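PDB 1KK9: probable translation factor yciO, which is of unknown function but probably binds double-stranded RNA. Local coordinates for residues C57-K62 with E121-L126; T113-G118 with R131-M136. All blocks are in the same frame, centred on the assembly; numbering follows the deposited sequence.

Contact 1 of 2, residues C57-K62 with E121-L126; sequences CKIEDK and EVPRRL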
loop_
_atom_site.group_PDB
_atom_site.type_symbol
_atom_site.label_atom_id
_atom_site.label_comp_id
_atom_site.label_asym_id
_atom_site.label_seq_id
_atom_site.Cartn_x
_atom_site.Cartn_y
_atom_site.Cartn_z
ATOM N N CYS A 57 -1.355 0.304 8.232
ATOM C CA CYS A 57 -2.090 0.312 9.489
ATOM C C CYS A 57 -3.501 -0.204 9.230
ATOM O O CYS A 57 -3.899 -0.412 8.075
ATOM C CB CYS A 57 -2.159 1.726 10.080
ATOM S SG CYS A 57 -3.255 2.885 9.208
ATOM N N LYS A 58 -4.250 -0.415 10.308
ATOM C CA LYS A 58 -5.612 -0.904 10.191
ATOM C C LYS A 58 -6.430 0.215 9.564
ATOM O O LYS A 58 -6.133 1.390 9.761
ATOM C CB LYS A 58 -6.170 -1.290 11.572
ATOM C CG LYS A 58 -7.412 -2.174 11.480
ATOM C CD LYS A 58 -7.800 -2.847 12.797
ATOM C CE LYS A 58 -8.138 -1.856 13.896
ATOM N NZ LYS A 58 -6.899 -1.205 14.391
ATOM N N ILE A 59 -7.444 -0.159 8.792
ATOM C CA ILE A 59 -8.293 0.806 8.110
ATOM C C ILE A 59 -9.024 1.800 9.001
ATOM O O ILE A 59 -9.017 2.998 8.727
ATOM C CB ILE A 59 -9.348 0.098 7.241
ATOM C CG1 ILE A 59 -8.686 -0.486 5.994
ATOM C CG2 ILE A 59 -10.435 1.093 6.833
ATOM C CD1 ILE A 59 -9.658 -1.143 5.036
ATOM N N GLU A 60 -9.661 1.318 10.060
ATOM C CA GLU A 60 -10.410 2.218 10.934
ATOM C C GLU A 60 -9.646 2.896 12.055
ATOM O O GLU A 60 -10.257 3.546 12.904
ATOM C CB GLU A 60 -11.633 1.507 11.520
ATOM C CG GLU A 60 -11.435 0.038 11.785
ATOM C CD GLU A 60 -11.446 -0.778 10.505
ATOM O OE1 GLU A 60 -12.380 -0.574 9.690
ATOM O OE2 GLU A 60 -10.536 -1.622 10.317
ATOM N N ASP A 61 -8.324 2.769 12.083
ATOM C CA ASP A 61 -7.576 3.441 13.139
ATOM C C ASP A 61 -7.184 4.862 12.713
ATOM O O ASP A 61 -6.241 5.056 11.933
ATOM C CB ASP A 61 -6.325 2.650 13.510
ATOM C CG ASP A 61 -5.768 3.060 14.856
ATOM O OD1 ASP A 61 -5.346 4.231 15.007
ATOM O OD2 ASP A 61 -5.764 2.211 15.772
ATOM N N LYS A 62 -7.913 5.855 13.226
ATOM C CA LYS A 62 -7.641 7.249 12.880
ATOM C C LYS A 62 -6.243 7.704 13.304
ATOM O O LYS A 62 -5.511 8.296 12.511
ATOM C CB LYS A 62 -8.697 8.171 13.500
ATOM C CG LYS A 62 -8.441 9.647 13.225
ATOM C CD LYS A 62 -9.565 10.530 13.753
ATOM C CE LYS A 62 -9.249 12.005 13.544
ATOM N NZ LYS A 62 -8.077 12.448 14.370
ATOM N N GLU A 121 -17.675 0.993 2.058
ATOM C CA GLU A 121 -16.864 0.201 2.976
ATOM C C GLU A 121 -15.615 0.961 3.387
ATOM O O GLU A 121 -14.909 0.555 4.307
ATOM C CB GLU A 121 -16.456 -1.123 2.328
ATOM C CG GLU A 121 -17.627 -1.975 1.881
ATOM C CD GLU A 121 -18.668 -2.134 2.975
ATOM O OE1 GLU A 121 -18.295 -2.575 4.090
ATOM O OE2 GLU A 121 -19.857 -1.812 2.722
ATOM N N VAL A 122 -15.356 2.075 2.717
ATOM C CA VAL A 122 -14.176 2.870 3.009
ATOM C C VAL A 122 -14.453 4.080 3.893
ATOM O O VAL A 122 -15.286 4.925 3.554
ATOM C CB VAL A 122 -13.527 3.372 1.704
ATOM C CG1 VAL A 122 -12.334 4.263 2.016
ATOM C CG2 VAL A 122 -13.104 2.180 0.849
ATOM N N PRO A 123 -13.765 4.176 5.047
ATOM C CA PRO A 123 -13.965 5.316 5.940
ATOM C C PRO A 123 -13.877 6.584 5.111
ATOM O O PRO A 123 -12.930 6.775 4.340
ATOM C CB PRO A 123 -12.809 5.182 6.920
ATOM C CG PRO A 123 -12.736 3.697 7.100
ATOM C CD PRO A 123 -12.883 3.172 5.674
ATOM N N ARG A 124 -14.869 7.448 5.271
ATOM C CA ARG A 124 -14.931 8.684 4.519
ATOM C C ARG A 124 -13.694 9.548 4.673
ATOM O O ARG A 124 -13.324 10.261 3.746
ATOM C CB ARG A 124 -16.185 9.459 4.929
ATOM C CG ARG A 124 -17.409 8.551 5.067
ATOM C CD ARG A 124 -18.692 9.358 5.224
ATOM N NE ARG A 124 -19.860 8.513 5.493
ATOM C CZ ARG A 124 -21.120 8.934 5.388
ATOM N NH1 ARG A 124 -21.371 10.189 5.016
ATOM N NH2 ARG A 124 -22.128 8.104 5.647
ATOM N N ARG A 125 -13.038 9.477 5.831
ATOM C CA ARG A 125 -11.843 10.287 6.058
ATOM C C ARG A 125 -10.662 9.845 5.193
ATOM O O ARG A 125 -9.674 10.568 5.054
ATOM C CB ARG A 125 -11.441 10.250 7.539
ATOM C CG ARG A 125 -11.168 8.855 8.088
ATOM C CD ARG A 125 -10.818 8.878 9.580
ATOM N NE ARG A 125 -10.643 7.517 10.086
ATOM C CZ ARG A 125 -9.614 6.737 9.770
ATOM N NH1 ARG A 125 -8.662 7.187 8.970
ATOM N NH2 ARG A 125 -9.557 5.488 10.210
ATOM N N LEU A 126 -10.765 8.662 4.603
ATOM C CA LEU A 126 -9.678 8.149 3.772
ATOM C C LEU A 126 -9.832 8.524 2.309
ATOM O O LEU A 126 -8.874 8.450 1.534
ATOM C CB LEU A 126 -9.597 6.628 3.901
ATOM C CG LEU A 126 -9.341 6.116 5.317
ATOM C CD1 LEU A 126 -9.350 4.597 5.315
ATOM C CD2 LEU A 126 -8.011 6.657 5.824
HETATM O O HOH W 1 -7.236 4.693 9.335
#
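R125 reaches across to the type I beta turn K58-D61 and brings its NH2 2.9 Å from I59 O, a weak hydrogen bond because the N-H...O angle is only 122°. That turn links strand 52-57 to helix 62-72, and here it packs against the loop between strands 112-117 and 133-137. CG of R125 stands between its own backbone N and carbonyl carbon (chi1 58°), and from there the chain runs extended to NE, which carries the guanidinium to K62. One face of that group has K62 CA 3.7 Å above its centre, while E60 C and a bridging water sit at its edge. The water accepts from R125 NH2 at 2.6 Å and donates to both I59 O and D61 O. On the apolar side, I59 CG2, anti to the backbone N, presses on the proline ring, a tight 3.4 Å from P123 CD; L126 CD1 lies 4.0 Å from I59 CG2. D61, the N-cap of helix 62-72, accepts from A64 N through OD1. E60 OE1 is 6.7 Å and D61 OD1 6.5 Å from R125 NH2, so between these segments the contact probably relies on shape and carbonyl dipoles more than on charge pairing.

Contact 2 of 2, residues T113-G118 with R131-M136; sequences TFILKG and RKTIGM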
loop_
_atom_site.group_PDB
_atom_site.type_symbol
_atom_site.label_atom_id
_atom_site.label_comp_id
_atom_site.label_asym_id
_atom_site.label_seq_id
_atom_site.Cartn_x
_atom_site.Cartn_y
_atom_site.Cartn_z
ATOM N N THR A 113 -0.844 0.987 -8.899
ATOM C CA THR A 113 -1.749 1.559 -7.929
ATOM C C THR A 113 -2.848 2.149 -8.808
ATOM O O THR A 113 -2.571 2.967 -9.683
ATOM C CB THR A 113 -1.113 2.673 -7.113
ATOM O OG1 THR A 113 0.002 2.154 -6.383
ATOM C CG2 THR A 113 -2.131 3.250 -6.150
ATOM N N PHE A 114 -4.083 1.708 -8.586
ATOM C CA PHE A 114 -5.220 2.165 -9.372
ATOM C C PHE A 114 -6.132 3.081 -8.576
ATOM O O PHE A 114 -6.682 2.696 -7.543
ATOM C CB PHE A 114 -6.029 0.970 -9.871
ATOM C CG PHE A 114 -5.236 0.005 -10.709
ATOM C CD1 PHE A 114 -4.703 0.396 -11.934
ATOM C CD2 PHE A 114 -5.027 -1.299 -10.274
ATOM C CE1 PHE A 114 -3.970 -0.503 -12.716
ATOM C CE2 PHE A 114 -4.295 -2.209 -11.047
ATOM C CZ PHE A 114 -3.765 -1.807 -12.272
ATOM N N ILE A 115 -6.297 4.297 -9.072
ATOM C CA ILE A 115 -7.153 5.273 -8.425
ATOM C C ILE A 115 -8.593 5.072 -8.891
ATOM O O ILE A 115 -8.904 5.181 -10.079
ATOM C CB ILE A 115 -6.666 6.691 -8.740
ATOM C CG1 ILE A 115 -5.222 6.831 -8.231
ATOM C CG2 ILE A 115 -7.589 7.727 -8.093
ATOM C CD1 ILE A 115 -4.545 8.105 -8.611
ATOM N N LEU A 116 -9.454 4.751 -7.933
ATOM C CA LEU A 116 -10.866 4.501 -8.181
ATOM C C LEU A 116 -11.724 5.212 -7.139
ATOM O O LEU A 116 -11.206 5.773 -6.182
ATOM C CB LEU A 116 -11.127 2.996 -8.117
ATOM C CG LEU A 116 -10.419 2.143 -9.174
ATOM C CD1 LEU A 116 -10.528 0.669 -8.832
ATOM C CD2 LEU A 116 -11.043 2.422 -10.525
ATOM N N LYS A 117 -13.040 5.193 -7.334
ATOM C CA LYS A 117 -13.961 5.811 -6.386
ATOM C C LYS A 117 -14.167 4.801 -5.269
ATOM O O LYS A 117 -14.436 3.629 -5.534
ATOM C CB LYS A 117 -15.311 6.094 -7.049
ATOM C CG LYS A 117 -15.278 7.124 -8.161
ATOM C CD LYS A 117 -15.090 8.546 -7.631
ATOM C CE LYS A 117 -15.225 9.568 -8.771
ATOM N NZ LYS A 117 -15.281 10.989 -8.285
ATOM N N GLY A 118 -14.057 5.246 -4.022
ATOM C CA GLY A 118 -14.233 4.320 -2.921
ATOM C C GLY A 118 -15.687 4.014 -2.634
ATOM O O GLY A 118 -16.548 4.871 -2.813
ATOM N N ARG A 131 -12.827 14.278 -5.224
ATOM C CA ARG A 131 -13.442 13.187 -5.972
ATOM C C ARG A 131 -13.880 11.928 -5.226
ATOM O O ARG A 131 -14.390 10.994 -5.848
ATOM C CB ARG A 131 -12.495 12.817 -7.112
ATOM C CG ARG A 131 -11.873 14.056 -7.771
ATOM C CD ARG A 131 -10.555 13.728 -8.468
ATOM N NE ARG A 131 -10.757 12.950 -9.688
ATOM C CZ ARG A 131 -9.852 12.120 -10.207
ATOM N NH1 ARG A 131 -8.672 11.946 -9.611
ATOM N NH2 ARG A 131 -10.129 11.461 -11.327
ATOM N N LYS A 132 -13.711 11.901 -3.906
ATOM C CA LYS A 132 -14.089 10.737 -3.107
ATOM C C LYS A 132 -13.412 9.480 -3.669
ATOM O O LYS A 132 -14.030 8.421 -3.813
ATOM C CB LYS A 132 -15.611 10.571 -3.107
ATOM C CG LYS A 132 -16.376 11.818 -2.633
ATOM C CD LYS A 132 -15.883 12.297 -1.259
ATOM C CE LYS A 132 -16.648 13.540 -0.774
ATOM N NZ LYS A 132 -18.090 13.245 -0.505
ATOM N N THR A 133 -12.128 9.616 -3.982
ATOM C CA THR A 133 -11.331 8.526 -4.541
ATOM C C THR A 133 -10.325 7.943 -3.555
ATOM O O THR A 133 -10.149 8.439 -2.437
ATOM C CB THR A 133 -10.519 9.000 -5.742
ATOM O OG1 THR A 133 -9.720 10.116 -5.337
ATOM C CG2 THR A 133 -11.424 9.404 -6.882
ATOM N N ILE A 134 -9.646 6.890 -3.998
ATOM C CA ILE A 134 -8.638 6.241 -3.180
ATOM C C ILE A 134 -7.850 5.254 -4.031
ATOM O O ILE A 134 -8.358 4.713 -5.021
ATOM C CB ILE A 134 -9.271 5.505 -1.998
ATOM C CG1 ILE A 134 -8.178 5.051 -1.020
ATOM C CG2 ILE A 134 -10.083 4.331 -2.491
ATOM C CD1 ILE A 134 -8.692 4.639 0.306
ATOM N N GLY A 135 -6.599 5.036 -3.657
ATOM C CA GLY A 135 -5.769 4.123 -4.415
ATOM C C GLY A 135 -5.957 2.685 -3.976
ATOM O O GLY A 135 -5.988 2.387 -2.787
HETATM N N MSE A 136 -6.085 1.798 -4.951
HETATM C CA MSE A 136 -6.245 0.373 -4.701
HETATM C C MSE A 136 -4.960 -0.249 -5.241
HETATM O O MSE A 136 -4.503 0.119 -6.323
HETATM C CB MSE A 136 -7.459 -0.155 -5.452
HETATM C CG MSE A 136 -8.735 0.593 -5.113
HETATM SE SE MSE A 136 -9.096 0.630 -3.211
HETATM C CE MSE A 136 -9.368 -1.254 -2.890
HETATM O O HOH W 2 -14.120 12.532 -10.365
HETATM O O HOH W 3 -16.693 7.393 -3.689
#
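F114 and M136 exchange two backbone hydrogen bonds in the buried part of the pairing: F114 N to M136 O, 2.8 Å and nearly straight at 169°, with the donor in the carbonyl plane, and M136 N to F114 O, tilted out of it. L116 and I134 form the next hydrogen-bonded pair. Between them, I115 faces G135 in a non-hydrogen-bonded pair, CA to CA 4.4 Å; the place a CB would take on G135 is close to the methyl CG2 of T113. On the face carrying L116 and M136, CG of the selenomethionine M136, anti to its carbonyl carbon, lies 4.1 Å from L116 CD1, the two side chains crossing at about a right angle; L90 of helix 87-93 packs on both. Strands 112-117 and 133-137 are thus antiparallel neighbours, their short segments at 152°, within the large mixed, twisted sheet of this YrdC-like fold, and strand 198-201 flanks the former. Toward the partly exposed end the contact passes to a long lysine arm, waters and loop backbone. K117, bent at chi2 (-73°), lays CD 3.8 Å from T133 CG2 and sends NZ in plane onto a lone pair of R131 O, 2.6 Å away. An alanine here would remove that ammonium and is likely to leave R131 O without this donor and the methyl of T133 less covered. A water accepts from K117 NZ and, weakly, from R131 NE; R131 NH1 is salt-bridged to D201. Beyond, G118 N reaches K132 O at 3.2 Å, and a second water joins K132 O to G118 O.

Contacts 1 and 2 share one excursion of the chain: strand 112-117 leaves contact 2, the loop passes through 121-126 in contact 1, and the chain returns on strand 133-137. Their centres are 13 Å apart, yet they touch through I134, whose CD1 lies 4.0 Å from both V122 CG1 and L126 O. The side chain of Y93, in helix 87-93, gives a second link, meeting I59 and V122 in contact 1 and M136 in contact 2. A bound sulfate, probably from the crystallisation liquor, lies about 5 Å from the side chain of T113 in contact 2; such an ion may mark a pocket, but it does not by itself establish a site.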